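Gala protein type 1, 3 or 4 (PDB 4XA9) is a leucine-rich repeat protein of Legionella pneumophila that probably binds small GTPases and may stimulate their GTP hydrolysis. Local coordinates at residues Q19-F24 / S47-H52; L72-N77 / L96-N101; L188-L193 / L212-L217. All blocks are in the same frame, centred on the assembly; numbering follows the deposited sequence. Where two conformers were deposited one is given.

Contact 1: residues Q19-F24 / S47-H52; sequences QLSLSF and SLDLSH
Leu20 and Leu48 meet on the buried face of two neighbouring parallel strands, the tightly packed side of the contact. The leucines lie alongside one another and point the same way; CD1 of Leu48 touches CB of Leu20 at 3.8 Å. With CG of Leu48 anti to its own backbone N (chi1 176°), that methyl also comes to lie against the carbonyl O of Leu20. Two residues on, CD1 of Leu22 rests on CD2 of Leu50, and Leu35 of helix 32-41 covers Leu20, Leu22 and Leu50. The backbone bonds are those of a parallel sheet: Leu20 N to Ser47 O, Asp49 N to Leu20 O at 2.9 Å and nearly straight, then Leu22 N to Asp49 O. Strand 19-21, helix 32-41 and strand 47-49 form a beta-alpha-beta unit, two successive strands of a leucine-rich repeat solenoid joined by a helix, with strands lining one side and helices the other. The face bearing Gln19, Ser21 and Asp49 is looser and polar. A water donates to Asp49 OD2 and also bonds to Ser21 OG, joining two side chains that meet only at 4.0 Å (Ser21 OG to Asp49 CB). Asp49 OD1, the other carboxylate oxygen, is held within its own segment: Ser51 N approaches on the anti side, tilted out of the carboxylate plane, in an Asx turn, and Ser51 OG takes the syn lone pair at 2.7 Å. Past the strands Phe24 N makes two weak bonds to Ser51 O and His52 O. Phe24 and His52, on both of which the partner protein packs, form an offset stack, planes 11° apart and centroids separated by 4.1 Å, with CB of His52 over the centre of the phenyl face.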
loop_
_atom_site.group_PDB
_atom_site.type_symbol
_atom_site.label_atom_id
_atom_site.label_comp_id
_atom_site.label_asym_id
_atom_site.label_seq_id
_atom_site.Cartn_x
_atom_site.Cartn_y
_atom_site.Cartn_z
ATOM N N GLN A 19 -1.562 -6.891 -23.600
ATOM C CA GLN A 19 -0.903 -6.590 -22.349
ATOM C C GLN A 19 -0.097 -7.814 -21.948
ATOM O O GLN A 19 -0.582 -8.942 -22.063
ATOM C CB GLN A 19 -1.946 -6.223 -21.283
ATOM C CG GLN A 19 -1.611 -6.659 -19.868
ATOM C CD GLN A 19 -0.845 -5.602 -19.124
ATOM O OE1 GLN A 19 -0.568 -4.533 -19.666
ATOM N NE2 GLN A 19 -0.500 -5.886 -17.874
ATOM N N LEU A 20 1.143 -7.599 -21.522
ATOM C CA LEU A 20 1.979 -8.693 -21.039
ATOM C C LEU A 20 2.235 -8.514 -19.551
ATOM O O LEU A 20 2.807 -7.506 -19.142
ATOM C CB LEU A 20 3.306 -8.756 -21.809
ATOM C CG LEU A 20 4.311 -9.856 -21.437
ATOM C CD1 LEU A 20 3.681 -11.251 -21.509
ATOM C CD2 LEU A 20 5.554 -9.777 -22.337
ATOM N N SER A 21 1.828 -9.495 -18.746
ATOM C CA SER A 21 2.007 -9.415 -17.301
ATOM C C SER A 21 2.912 -10.522 -16.788
ATOM O O SER A 21 2.629 -11.708 -16.983
ATOM C CB SER A 21 0.655 -9.474 -16.587
ATOM O OG SER A 21 -0.179 -8.410 -17.014
ATOM N N LEU A 22 3.994 -10.118 -16.126
ATOM C CA LEU A 22 5.039 -11.035 -15.677
ATOM C C LEU A 22 5.455 -10.723 -14.237
ATOM O O LEU A 22 6.633 -10.753 -13.893
ATOM C CB LEU A 22 6.250 -10.956 -16.604
ATOM C CG LEU A 22 6.056 -11.304 -18.086
ATOM C CD1 LEU A 22 7.269 -10.860 -18.893
ATOM C CD2 LEU A 22 5.817 -12.810 -18.265
ATOM N N SER A 23 4.475 -10.418 -13.398
ATOM C CA SER A 23 4.761 -10.080 -12.009
ATOM C C SER A 23 5.046 -11.328 -11.178
ATOM O O SER A 23 4.571 -12.420 -11.488
ATOM C CB SER A 23 3.604 -9.289 -11.390
ATOM O OG SER A 23 2.433 -10.077 -11.319
ATOM N N PHE A 24 5.853 -11.153 -10.135
ATOM C CA PHE A 24 6.181 -12.219 -9.179
ATOM C C PHE A 24 6.828 -13.458 -9.808
ATOM O O PHE A 24 6.488 -14.589 -9.451
ATOM C CB PHE A 24 4.925 -12.654 -8.397
ATOM C CG PHE A 24 4.401 -11.608 -7.444
ATOM C CD1 PHE A 24 4.972 -11.444 -6.191
ATOM C CD2 PHE A 24 3.319 -10.812 -7.786
ATOM C CE1 PHE A 24 4.491 -10.483 -5.307
ATOM C CE2 PHE A 24 2.832 -9.851 -6.904
ATOM C CZ PHE A 24 3.420 -9.693 -5.665
ATOM N N SER A 47 1.595 -2.324 -23.481
ATOM C CA SER A 47 1.473 -2.220 -22.034
ATOM C C SER A 47 2.124 -3.429 -21.372
ATOM O O SER A 47 1.848 -4.580 -21.729
ATOM C CB SER A 47 0.005 -2.090 -21.622
ATOM O OG SER A 47 -0.778 -3.146 -22.150
ATOM N N LEU A 48 2.997 -3.159 -20.411
ATOM C CA LEU A 48 3.804 -4.209 -19.805
ATOM C C LEU A 48 3.859 -4.108 -18.286
ATOM O O LEU A 48 4.113 -3.036 -17.747
ATOM C CB LEU A 48 5.215 -4.144 -20.379
ATOM C CG LEU A 48 6.265 -5.101 -19.824
ATOM C CD1 LEU A 48 5.914 -6.534 -20.188
ATOM C CD2 LEU A 48 7.641 -4.728 -20.363
ATOM N N ASP A 49 3.632 -5.226 -17.602
ATOM C CA ASP A 49 3.754 -5.277 -16.147
ATOM C C ASP A 49 4.916 -6.190 -15.717
ATOM O O ASP A 49 4.845 -7.414 -15.833
ATOM C CB ASP A 49 2.425 -5.731 -15.535
ATOM C CG ASP A 49 2.466 -5.834 -14.013
ATOM O OD1 ASP A 49 3.471 -5.428 -13.384
ATOM O OD2 ASP A 49 1.451 -6.291 -13.443
ATOM N N LEU A 50 5.984 -5.568 -15.226
ATOM C CA LEU A 50 7.155 -6.288 -14.731
ATOM C C LEU A 50 7.289 -6.168 -13.217
ATOM O O LEU A 50 8.372 -6.363 -12.670
ATOM C CB LEU A 50 8.432 -5.767 -15.389
ATOM C CG LEU A 50 8.564 -5.928 -16.898
ATOM C CD1 LEU A 50 9.890 -5.353 -17.370
ATOM C CD2 LEU A 50 8.449 -7.391 -17.285
ATOM N N SER A 51 6.193 -5.842 -12.543
ATOM C CA SER A 51 6.252 -5.519 -11.118
ATOM C C SER A 51 6.606 -6.730 -10.264
ATOM O O SER A 51 6.372 -7.859 -10.667
ATOM C CB SER A 51 4.925 -4.927 -10.647
ATOM O OG SER A 51 3.881 -5.878 -10.765
ATOM N N HIS A 52 7.183 -6.481 -9.093
ATOM C CA HIS A 52 7.497 -7.537 -8.135
ATOM C C HIS A 52 8.463 -8.573 -8.726
ATOM O O HIS A 52 8.171 -9.766 -8.780
ATOM C CB HIS A 52 6.218 -8.223 -7.646
ATOM C CG HIS A 52 5.263 -7.300 -6.945
ATOM N ND1 HIS A 52 5.401 -6.952 -5.618
ATOM C CD2 HIS A 52 4.137 -6.681 -7.379
ATOM C CE1 HIS A 52 4.412 -6.147 -5.269
ATOM N NE2 HIS A 52 3.628 -5.970 -6.317
HETATM O O HOH W 1 -0.905 -6.698 -14.658
#

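Contact 2: residues L72-N77 / L96-N101; sequences LNISHN and LDVSFN
Two consecutive turns of the leucine-rich repeat solenoid join here, where strands 71-73 and 95-97 of one beta-alpha-beta unit run into the loops that follow them, and an asparagine reaches across to bind the preceding turn. That asparagine is Asn101, whose ND2 donates to Ile74 O at 2.9 Å with the acceptor close to the amide plane. Asn77 ND2, shared with Leu50 O, reaches the same oxygen from well above the opposite face of the carbonyl plane; OD1 of Asn77 turns to Ile55 N and that of Asn101 to Ile79 N, one turn back in each case. The strands themselves are tied by Asp97 N to Leu72 O and by Ile74 N to Asp97 O, and beneath them CD2 of Leu72 packs on CD1 of Leu96.

On the opposite face Asn73 and Asp97 lie side by side, their flat groups only 12° apart. Each closes an Asx turn: Asn73 OD1 accepts from Ser75 N and OG, and Asp97 OD1 from Ser99 N and OG. Asp97 OD2 takes a hydrogen bond with a polar side chain of the partner protein and another from a water that also donates to Ser75 OG.

His76 N bonds to Ser99 O. His76 and Phe100 share one torsion, CG anti to the carbonyl carbon (chi1 -63°), and their rings run together in an offset stack, planes 14° apart. The partner protein brings an aromatic ring edge-to-face against His76. Within the stack, Phe100 CG sits 3.3 Å from His76 CE1, displaced toward the rim of the imidazole.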
loop_
_atom_site.group_PDB
_atom_site.type_symbol
_atom_site.label_atom_id
_atom_site.label_comp_id
_atom_site.label_asym_id
_atom_site.label_seq_id
_atom_site.Cartn_x
_atom_site.Cartn_y
_atom_site.Cartn_z
ATOM N N LEU A 72 4.400 1.218 -18.728
ATOM C CA LEU A 72 5.297 0.288 -18.061
ATOM C C LEU A 72 5.095 0.308 -16.555
ATOM O O LEU A 72 5.203 1.355 -15.913
ATOM C CB LEU A 72 6.764 0.613 -18.389
ATOM C CG LEU A 72 7.764 -0.203 -17.557
ATOM C CD1 LEU A 72 7.700 -1.686 -17.931
ATOM C CD2 LEU A 72 9.191 0.331 -17.681
ATOM N N ASN A 73 4.783 -0.856 -15.999
ATOM C CA ASN A 73 4.782 -1.051 -14.554
ATOM C C ASN A 73 6.013 -1.852 -14.158
ATOM O O ASN A 73 6.081 -3.056 -14.411
ATOM C CB ASN A 73 3.511 -1.775 -14.091
ATOM C CG ASN A 73 3.436 -1.945 -12.571
ATOM O OD1 ASN A 73 4.395 -1.679 -11.839
ATOM N ND2 ASN A 73 2.291 -2.408 -12.094
ATOM N N ILE A 74 6.984 -1.188 -13.541
ATOM C CA ILE A 74 8.163 -1.890 -13.059
ATOM C C ILE A 74 8.332 -1.637 -11.557
ATOM O O ILE A 74 9.442 -1.637 -11.019
ATOM C CB ILE A 74 9.429 -1.479 -13.872
ATOM C CG1 ILE A 74 10.556 -2.507 -13.677
ATOM C CG2 ILE A 74 9.845 -0.033 -13.576
ATOM C CD1 ILE A 74 11.725 -2.338 -14.629
ATOM N N SER A 75 7.206 -1.456 -10.873
ATOM C CA SER A 75 7.227 -1.254 -9.429
ATOM C C SER A 75 7.740 -2.503 -8.712
ATOM O O SER A 75 7.738 -3.588 -9.274
ATOM C CB SER A 75 5.835 -0.872 -8.901
ATOM O OG SER A 75 4.877 -1.900 -9.109
ATOM N N HIS A 76 8.201 -2.320 -7.480
ATOM C CA HIS A 76 8.684 -3.415 -6.637
ATOM C C HIS A 76 9.788 -4.221 -7.308
ATOM O O HIS A 76 9.740 -5.454 -7.366
ATOM C CB HIS A 76 7.530 -4.333 -6.237
ATOM C CG HIS A 76 6.483 -3.651 -5.415
ATOM N ND1 HIS A 76 6.549 -3.578 -4.041
ATOM C CD2 HIS A 76 5.347 -3.007 -5.772
ATOM C CE1 HIS A 76 5.498 -2.919 -3.587
ATOM N NE2 HIS A 76 4.750 -2.563 -4.617
ATOM N N ASN A 77 10.772 -3.502 -7.831
ATOM C CA ASN A 77 12.028 -4.096 -8.264
ATOM C C ASN A 77 13.173 -3.417 -7.515
ATOM O O ASN A 77 12.977 -2.943 -6.402
ATOM C CB ASN A 77 12.194 -3.976 -9.777
ATOM C CG ASN A 77 11.369 -5.010 -10.531
ATOM O OD1 ASN A 77 11.822 -6.130 -10.757
ATOM N ND2 ASN A 77 10.156 -4.634 -10.925
ATOM N N LEU A 96 4.184 5.605 -16.485
ATOM C CA LEU A 96 5.243 4.853 -15.819
ATOM C C LEU A 96 4.966 4.633 -14.338
ATOM O O LEU A 96 4.609 5.568 -13.622
ATOM C CB LEU A 96 6.581 5.581 -15.981
ATOM C CG LEU A 96 7.815 5.032 -15.258
ATOM C CD1 LEU A 96 8.208 3.653 -15.796
ATOM C CD2 LEU A 96 8.977 6.009 -15.408
ATOM N N ASP A 97 5.141 3.394 -13.892
ATOM C CA ASP A 97 5.101 3.068 -12.473
ATOM C C ASP A 97 6.474 2.576 -12.019
ATOM O O ASP A 97 6.908 1.492 -12.404
ATOM C CB ASP A 97 4.025 2.011 -12.192
ATOM C CG ASP A 97 3.805 1.775 -10.709
ATOM O OD1 ASP A 97 4.634 2.234 -9.904
ATOM O OD2 ASP A 97 2.807 1.121 -10.344
ATOM N N VAL A 98 7.153 3.375 -11.199
ATOM C CA VAL A 98 8.445 2.983 -10.640
ATOM C C VAL A 98 8.380 2.923 -9.119
ATOM O O VAL A 98 9.400 3.073 -8.445
ATOM C CB VAL A 98 9.581 3.958 -11.041
ATOM C CG1 VAL A 98 9.926 3.812 -12.514
ATOM C CG2 VAL A 98 9.202 5.398 -10.712
ATOM N N SER A 99 7.178 2.717 -8.585
ATOM C CA SER A 99 6.982 2.674 -7.136
ATOM C C SER A 99 7.862 1.594 -6.500
ATOM O O SER A 99 8.148 0.580 -7.133
ATOM C CB SER A 99 5.509 2.423 -6.808
ATOM O OG SER A 99 4.682 3.406 -7.411
ATOM N N PHE A 100 8.300 1.831 -5.265
ATOM C CA PHE A 100 9.071 0.848 -4.502
ATOM C C PHE A 100 10.327 0.381 -5.236
ATOM O O PHE A 100 10.513 -0.816 -5.462
ATOM C CB PHE A 100 8.197 -0.360 -4.155
ATOM C CG PHE A 100 7.033 -0.025 -3.261
ATOM C CD1 PHE A 100 5.832 0.420 -3.796
ATOM C CD2 PHE A 100 7.148 -0.141 -1.883
ATOM C CE1 PHE A 100 4.756 0.740 -2.966
ATOM C CE2 PHE A 100 6.080 0.178 -1.047
ATOM C CZ PHE A 100 4.883 0.619 -1.591
ATOM N N ASN A 101 11.182 1.330 -5.603
ATOM C CA ASN A 101 12.424 1.007 -6.310
ATOM C C ASN A 101 13.631 1.759 -5.764
ATOM O O ASN A 101 14.714 1.689 -6.338
ATOM C CB ASN A 101 12.290 1.304 -7.807
ATOM C CG ASN A 101 11.862 0.099 -8.602
ATOM O OD1 ASN A 101 12.660 -0.812 -8.844
ATOM N ND2 ASN A 101 10.613 0.093 -9.045
HETATM O O HOH W 2 2.766 -0.305 -8.245
#

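Contact 3: residues L188-L193 / L212-L217; sequences LTLLIL and LSTLHL
Leu188 touches Leu212 where two turns of the leucine-rich repeat solenoid enter their parallel strands, 190-192 and 214-216, linked through helix 203-207 as a beta-alpha-beta unit. CB of Leu188 lies 3.9 Å from CD2 of Leu212, a methyl that also comes close to the carbonyl O of Leu188. Thr189 contributes its carbonyl: Thr189 O accepts both Ser213 N, at 2.9 Å, and Thr214 N, each tilted from the carbonyl plane, and so receives the start of the second strand in a two-pronged grip. A water bound to Ser213 OG and Thr214 OG1 adds a weak bond to the same oxygen.

Leu190 then points to the face it shares with Ile192, Thr214 and His216, where its CG packs on CB of Thr214 at 3.7 Å. CG2 of Thr214 makes an equally close approach, being anti to the threonine N and turned beside the leucine, while OG1 bonds to the water. At Leu191 the side chain swings to the buried face, and its CB meets CD2 of Leu212 at 3.6 Å; Phe206 of helix 203-207 packs against Leu191, Leu212, Leu215 and Leu217. The backbone of Leu191 bonds both ways, N to Thr214 O from above the carbonyl plane, and O from His216 N at 2.9 Å.

Ile192 returns to the outer face and lies alongside His216, its CG1 and CG2 both against CB of the histidine. Both imidazole nitrogens are engaged: NE2 bonds to Asp238 OD2, and ND1 to the backbone of the partner protein. Leu193, last in line, puts CB on CD2 of Leu217 beneath the sheet, and Leu193 N donates to His216 O at 2.8 Å, with an N-H...O angle of 175°.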
loop_
_atom_site.group_PDB
_atom_site.type_symbol
_atom_site.label_atom_id
_atom_site.label_comp_id
_atom_site.label_asym_id
_atom_site.label_seq_id
_atom_site.Cartn_x
_atom_site.Cartn_y
_atom_site.Cartn_z
ATOM N N LEU A 188 -5.655 21.472 -10.418
ATOM C CA LEU A 188 -5.954 20.130 -9.911
ATOM C C LEU A 188 -7.448 19.820 -9.932
ATOM O O LEU A 188 -8.264 20.603 -9.446
ATOM C CB LEU A 188 -5.428 19.970 -8.483
ATOM C CG LEU A 188 -3.917 19.986 -8.263
ATOM C CD1 LEU A 188 -3.627 19.955 -6.770
ATOM C CD2 LEU A 188 -3.262 18.798 -8.960
ATOM N N THR A 189 -7.794 18.672 -10.499
ATOM C CA THR A 189 -9.177 18.208 -10.516
ATOM C C THR A 189 -9.362 17.033 -9.565
ATOM O O THR A 189 -10.476 16.709 -9.172
ATOM C CB THR A 189 -9.615 17.781 -11.927
ATOM O OG1 THR A 189 -8.796 16.694 -12.375
ATOM C CG2 THR A 189 -9.490 18.943 -12.899
ATOM N N LEU A 190 -8.257 16.399 -9.201
ATOM C CA LEU A 190 -8.263 15.287 -8.265
ATOM C C LEU A 190 -7.080 15.450 -7.321
ATOM O O LEU A 190 -5.942 15.596 -7.755
ATOM C CB LEU A 190 -8.205 13.945 -9.011
ATOM C CG LEU A 190 -8.415 12.641 -8.233
ATOM C CD1 LEU A 190 -8.975 11.546 -9.129
ATOM C CD2 LEU A 190 -7.116 12.179 -7.638
ATOM N N LEU A 191 -7.356 15.442 -6.026
ATOM C CA LEU A 191 -6.304 15.576 -5.030
ATOM C C LEU A 191 -6.554 14.607 -3.884
ATOM O O LEU A 191 -7.641 14.565 -3.309
ATOM C CB LEU A 191 -6.224 17.022 -4.523
ATOM C CG LEU A 191 -5.210 17.396 -3.434
ATOM C CD1 LEU A 191 -3.778 17.115 -3.877
ATOM C CD2 LEU A 191 -5.382 18.867 -3.063
ATOM N N ILE A 192 -5.547 13.805 -3.573
ATOM C CA ILE A 192 -5.656 12.844 -2.489
ATOM C C ILE A 192 -4.543 13.099 -1.489
ATOM O O ILE A 192 -3.361 13.039 -1.841
ATOM C CB ILE A 192 -5.592 11.399 -3.012
ATOM C CG1 ILE A 192 -6.783 11.133 -3.945
ATOM C CG2 ILE A 192 -5.556 10.404 -1.848
ATOM C CD1 ILE A 192 -6.865 9.697 -4.481
ATOM N N LEU A 193 -4.933 13.398 -0.252
ATOM C CA LEU A 193 -3.995 13.738 0.811
ATOM C C LEU A 193 -4.338 13.014 2.104
ATOM O O LEU A 193 -4.431 13.634 3.168
ATOM C CB LEU A 193 -3.981 15.251 1.062
ATOM C CG LEU A 193 -3.371 16.130 -0.036
ATOM C CD1 LEU A 193 -3.659 17.603 0.224
ATOM C CD2 LEU A 193 -1.868 15.889 -0.139
ATOM N N LEU A 212 -11.148 21.451 -8.058
ATOM C CA LEU A 212 -11.311 20.065 -7.617
ATOM C C LEU A 212 -12.720 19.498 -7.811
ATOM O O LEU A 212 -13.711 20.159 -7.495
ATOM C CB LEU A 212 -10.937 19.954 -6.139
ATOM C CG LEU A 212 -9.479 20.193 -5.758
ATOM C CD1 LEU A 212 -9.359 20.211 -4.238
ATOM C CD2 LEU A 212 -8.569 19.117 -6.365
ATOM N N SER A 213 -12.801 18.267 -8.311
ATOM C CA SER A 213 -14.055 17.511 -8.289
ATOM C C SER A 213 -13.888 16.232 -7.463
ATOM O O SER A 213 -14.865 15.600 -7.067
ATOM C CB SER A 213 -14.528 17.183 -9.707
ATOM O OG SER A 213 -13.620 16.327 -10.371
ATOM N N THR A 214 -12.640 15.862 -7.204
ATOM C CA THR A 214 -12.338 14.788 -6.266
ATOM C C THR A 214 -11.368 15.279 -5.194
ATOM O O THR A 214 -10.333 15.872 -5.510
ATOM C CB THR A 214 -11.725 13.560 -6.971
ATOM O OG1 THR A 214 -12.667 13.020 -7.906
ATOM C CG2 THR A 214 -11.363 12.485 -5.947
ATOM N N LEU A 215 -11.705 15.036 -3.930
ATOM C CA LEU A 215 -10.827 15.395 -2.819
ATOM C C LEU A 215 -10.882 14.331 -1.725
ATOM O O LEU A 215 -11.925 14.123 -1.110
ATOM C CB LEU A 215 -11.212 16.770 -2.250
ATOM C CG LEU A 215 -10.451 17.300 -1.025
ATOM C CD1 LEU A 215 -8.963 17.415 -1.307
ATOM C CD2 LEU A 215 -11.010 18.659 -0.569
ATOM N N HIS A 216 -9.762 13.647 -1.502
ATOM C CA HIS A 216 -9.666 12.636 -0.452
ATOM C C HIS A 216 -8.777 13.132 0.677
ATOM O O HIS A 216 -7.589 13.402 0.472
ATOM C CB HIS A 216 -9.114 11.316 -1.002
ATOM C CG HIS A 216 -10.044 10.607 -1.938
ATOM N ND1 HIS A 216 -9.824 9.312 -2.362
ATOM C CD2 HIS A 216 -11.192 11.007 -2.533
ATOM C CE1 HIS A 216 -10.799 8.945 -3.176
ATOM N NE2 HIS A 216 -11.643 9.955 -3.297
ATOM N N LEU A 217 -9.353 13.244 1.868
ATOM C CA LEU A 217 -8.628 13.726 3.037
ATOM C C LEU A 217 -8.776 12.769 4.214
ATOM O O LEU A 217 -8.805 13.192 5.372
ATOM C CB LEU A 217 -9.122 15.122 3.438
ATOM C CG LEU A 217 -8.752 16.269 2.492
ATOM C CD1 LEU A 217 -9.496 17.549 2.863
ATOM C CD2 LEU A 217 -7.251 16.497 2.526
HETATM O O HOH W 3 -12.180 13.983 -10.423
#

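Overall arrangement
All three contacts belong to one curved sheet, whose strands run parallel in all of them, and bury leucines on the helix side. Contacts 1 and 2 touch directly, and the stacked His52 and His76 rings run the aromatic column on from one to the other. Contact 3 lies farther along, its centre about 23 Å from that of contact 2. Contact 2 is the most buried, with 11 of its 12 touching residues buried; contacts 1 and 3 are only partly buried. Contacts 1 and 2 combine Asx turns with ring stacks; contact 3 has neither between its segments, and on its outer face aliphatic side chains lie beside threonine and histidine. The partner protein reaches all three.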